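Local structure of transcriptional regulator (Bacillus halodurans, 1Z4E) at residues A[68-73]-A[104-109]. The protein adopts the GNAT fold and probably transfers acyl groups. Numbering follows the deposited sequence.
Sequences GMLQVT and SQLVCW
The methyl CD2 of Leu-106 sits over one face of the Gly-68–Met-69 peptide, above Met-69 N at 3.3 Å. The same methyl is 3.5 Å from Met-69 O. Met-69 CB leaves from the opposite face. At the strand edges, backbone hydrogen bonds join Gly-68 to Ala-60 and Met-69 to Arg-92. Gly-68 has no CB, which leaves room for this close approach. Next along, Leu-70 and Leu-106 lie flank to flank, pointing opposite ways. Leu-70 CD2 lies 3.6 Å from Leu-106 CG. A chi1 of 66° holds Leu-70 CG over its own backbone, with CD2 turned to the helix. CD2 comes loosely near Val-107, 4.3 Å from its CA. Cutting Leu-70 back to an alanine is likely to cost Leu-106 its apolar neighbour on this strand, leaving it Ile-58, and open a gap under the helix. The contact is buried, with no hydrogen bonds across it. The axes of 68-73 and 104-109 run at 30°, 8.8 Å apart at closest. Helix 102-116 follows the glycine-rich turn that in GNAT enzymes typically binds acetyl-CoA. Ile-58 of strand 55-62 and Val-91 of strand 84-93 extend the apolar layer. Met-69 packs on helix 15-24 and on Leu-78 of the second subunit.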
ATOM      1  N   GLY A  68       3.857  17.373  12.540  1.00 14.52           N
ATOM      2  CA  GLY A  68       3.123  16.472  11.673  1.00 13.38           C
ATOM      3  C   GLY A  68       4.055  15.496  10.987  1.00 13.41           C
ATOM      4  O   GLY A  68       5.240  15.774  10.820  1.00 13.18           O
ATOM      5  N   MET A  69       3.524  14.347  10.588  1.00 13.63           N
ATOM      6  CA  MET A  69       4.336  13.335   9.925  1.00 14.51           C
ATOM      7  C   MET A  69       3.476  12.402   9.081  1.00 11.37           C
ATOM      8  O   MET A  69       2.261  12.320   9.259  1.00 14.81           O
ATOM      9  CB  MET A  69       5.086  12.489  10.979  1.00  6.09           C
ATOM     10  CG  MET A  69       4.159  11.622  11.853  1.00  6.03           C
ATOM     11  SD  MET A  69       4.951  10.704  13.246  1.00  6.45           S
ATOM     12  CE  MET A  69       5.675   9.348  12.359  1.00 10.89           C
ATOM     13  N   LEU A  70       4.127  11.701   8.160  1.00 13.20           N
ATOM     14  CA  LEU A  70       3.466  10.700   7.336  1.00 14.77           C
ATOM     15  C   LEU A  70       4.557   9.918   6.631  1.00 16.33           C
ATOM     16  O   LEU A  70       5.712  10.358   6.562  1.00 14.78           O
ATOM     17  CB  LEU A  70       2.524  11.335   6.298  1.00 11.61           C
ATOM     18  CG  LEU A  70       3.084  12.198   5.155  1.00 14.85           C
ATOM     19  CD1 LEU A  70       3.863  11.338   4.161  1.00 13.44           C
ATOM     20  CD2 LEU A  70       1.937  12.881   4.439  1.00 12.88           C
ATOM     21  N   GLN A  71       4.203   8.742   6.134  1.00 14.62           N
ATOM     22  CA  GLN A  71       5.149   7.945   5.375  1.00 16.10           C
ATOM     23  C   GLN A  71       4.525   7.825   4.000  1.00 14.64           C
ATOM     24  O   GLN A  71       3.300   7.753   3.874  1.00 13.95           O
ATOM     25  CB  GLN A  71       5.339   6.553   5.982  1.00 14.59           C
ATOM     26  CG  GLN A  71       6.496   5.785   5.326  1.00 18.97           C
ATOM     27  CD  GLN A  71       6.770   4.435   5.973  1.00 20.94           C
ATOM     28  OE1 GLN A  71       6.510   4.239   7.159  1.00 14.95           O
ATOM     29  NE2 GLN A  71       7.321   3.506   5.200  1.00 18.89           N
ATOM     30  N   VAL A  72       5.351   7.841   2.964  1.00 16.46           N
ATOM     31  CA  VAL A  72       4.840   7.708   1.613  1.00 15.54           C
ATOM     32  C   VAL A  72       5.749   6.740   0.864  1.00 17.29           C
ATOM     33  O   VAL A  72       6.980   6.796   0.993  1.00 15.48           O
ATOM     34  CB  VAL A  72       4.768   9.082   0.902  1.00 17.98           C
ATOM     35  CG1 VAL A  72       6.163   9.677   0.758  1.00 16.26           C
ATOM     36  CG2 VAL A  72       4.089   8.933  -0.461  1.00 16.68           C
ATOM     37  N   THR A  73       5.133   5.826   0.120  1.00 12.09           N
ATOM     38  CA  THR A  73       5.860   4.815  -0.640  1.00 15.13           C
ATOM     39  C   THR A  73       5.438   4.869  -2.109  1.00 15.07           C
ATOM     40  O   THR A  73       4.242   4.872  -2.421  1.00 13.79           O
ATOM     41  CB  THR A  73       5.564   3.404  -0.095  1.00 20.71           C
ATOM     42  OG1 THR A  73       4.215   3.045  -0.416  1.00 36.99           O
ATOM     43  CG2 THR A  73       5.713   3.373   1.409  1.00 14.23           C
ATOM     44  N   SER A 104      -3.432  18.985   6.043  1.00 15.04           N
ATOM     45  CA  SER A 104      -3.675  19.295   4.638  1.00 15.73           C
ATOM     46  C   SER A 104      -2.385  19.676   3.905  1.00 16.45           C
ATOM     47  O   SER A 104      -2.131  19.203   2.801  1.00 15.71           O
ATOM     48  CB  SER A 104      -4.696  20.430   4.513  1.00 21.54           C
ATOM     49  OG  SER A 104      -4.924  20.737   3.146  1.00 24.63           O
ATOM     50  N   GLN A 105      -1.570  20.536   4.506  1.00 16.29           N
ATOM     51  CA  GLN A 105      -0.311  20.929   3.877  1.00 17.87           C
ATOM     52  C   GLN A 105       0.609  19.728   3.680  1.00 17.38           C
ATOM     53  O   GLN A 105       1.222  19.572   2.630  1.00 15.49           O
ATOM     54  CB  GLN A 105       0.426  21.965   4.729  1.00 20.23           C
ATOM     55  CG  GLN A 105      -0.192  23.341   4.716  1.00 23.19           C
ATOM     56  CD  GLN A 105       0.557  24.307   5.608  1.00 29.85           C
ATOM     57  OE1 GLN A 105       1.716  24.629   5.356  1.00 28.68           O
ATOM     58  NE2 GLN A 105      -0.101  24.767   6.666  1.00 27.65           N
ATOM     59  N   LEU A 106       0.703  18.883   4.698  1.00 17.65           N
ATOM     60  CA  LEU A 106       1.564  17.710   4.626  1.00 17.08           C
ATOM     61  C   LEU A 106       1.132  16.751   3.512  1.00 13.68           C
ATOM     62  O   LEU A 106       1.962  16.272   2.736  1.00 14.98           O
ATOM     63  CB  LEU A 106       1.569  17.000   5.988  1.00 16.66           C
ATOM     64  CG  LEU A 106       2.615  15.926   6.267  1.00 23.03           C
ATOM     65  CD1 LEU A 106       4.027  16.481   6.047  1.00 19.21           C
ATOM     66  CD2 LEU A 106       2.442  15.444   7.708  1.00 23.78           C
ATOM     67  N   VAL A 107      -0.164  16.473   3.421  1.00 13.73           N
ATOM     68  CA  VAL A 107      -0.662  15.570   2.389  1.00 13.14           C
ATOM     69  C   VAL A 107      -0.536  16.197   0.995  1.00 13.96           C
ATOM     70  O   VAL A 107      -0.176  15.519   0.034  1.00 14.03           O
ATOM     71  CB  VAL A 107      -2.133  15.180   2.653  1.00 15.36           C
ATOM     72  CG1 VAL A 107      -2.674  14.342   1.505  1.00 14.25           C
ATOM     73  CG2 VAL A 107      -2.225  14.418   3.957  1.00 18.39           C
ATOM     74  N   CYS A 108      -0.832  17.488   0.879  1.00 15.55           N
ATOM     75  CA  CYS A 108      -0.711  18.155  -0.416  1.00 14.31           C
ATOM     76  C   CYS A 108       0.745  18.109  -0.888  1.00 14.38           C
ATOM     77  O   CYS A 108       1.019  17.921  -2.072  1.00 14.82           O
ATOM     78  CB  CYS A 108      -1.193  19.605  -0.314  1.00 14.36           C
ATOM     79  SG  CYS A 108      -3.001  19.749  -0.198  1.00 22.97           S
ATOM     80  N   TRP A 109       1.675  18.269   0.048  1.00 11.40           N
ATOM     81  CA  TRP A 109       3.101  18.229  -0.267  1.00 12.39           C
ATOM     82  C   TRP A 109       3.455  16.837  -0.791  1.00 14.02           C
ATOM     83  O   TRP A 109       4.153  16.687  -1.803  1.00 12.17           O
ATOM     84  CB  TRP A 109       3.916  18.522   0.995  1.00 16.55           C
ATOM     85  CG  TRP A 109       5.372  18.777   0.748  1.00 19.41           C
ATOM     86  CD1 TRP A 109       5.968  19.987   0.534  1.00 23.63           C
ATOM     87  CD2 TRP A 109       6.421  17.803   0.726  1.00 20.26           C
ATOM     88  NE1 TRP A 109       7.327  19.825   0.389  1.00 19.63           N
ATOM     89  CE2 TRP A 109       7.630  18.495   0.503  1.00 20.76           C
ATOM     90  CE3 TRP A 109       6.456  16.411   0.878  1.00 22.14           C
ATOM     91  CZ2 TRP A 109       8.865  17.841   0.427  1.00 22.51           C
ATOM     92  CZ3 TRP A 109       7.684  15.762   0.803  1.00 23.62           C
ATOM     93  CH2 TRP A 109       8.871  16.479   0.580  1.00 23.64           C
TER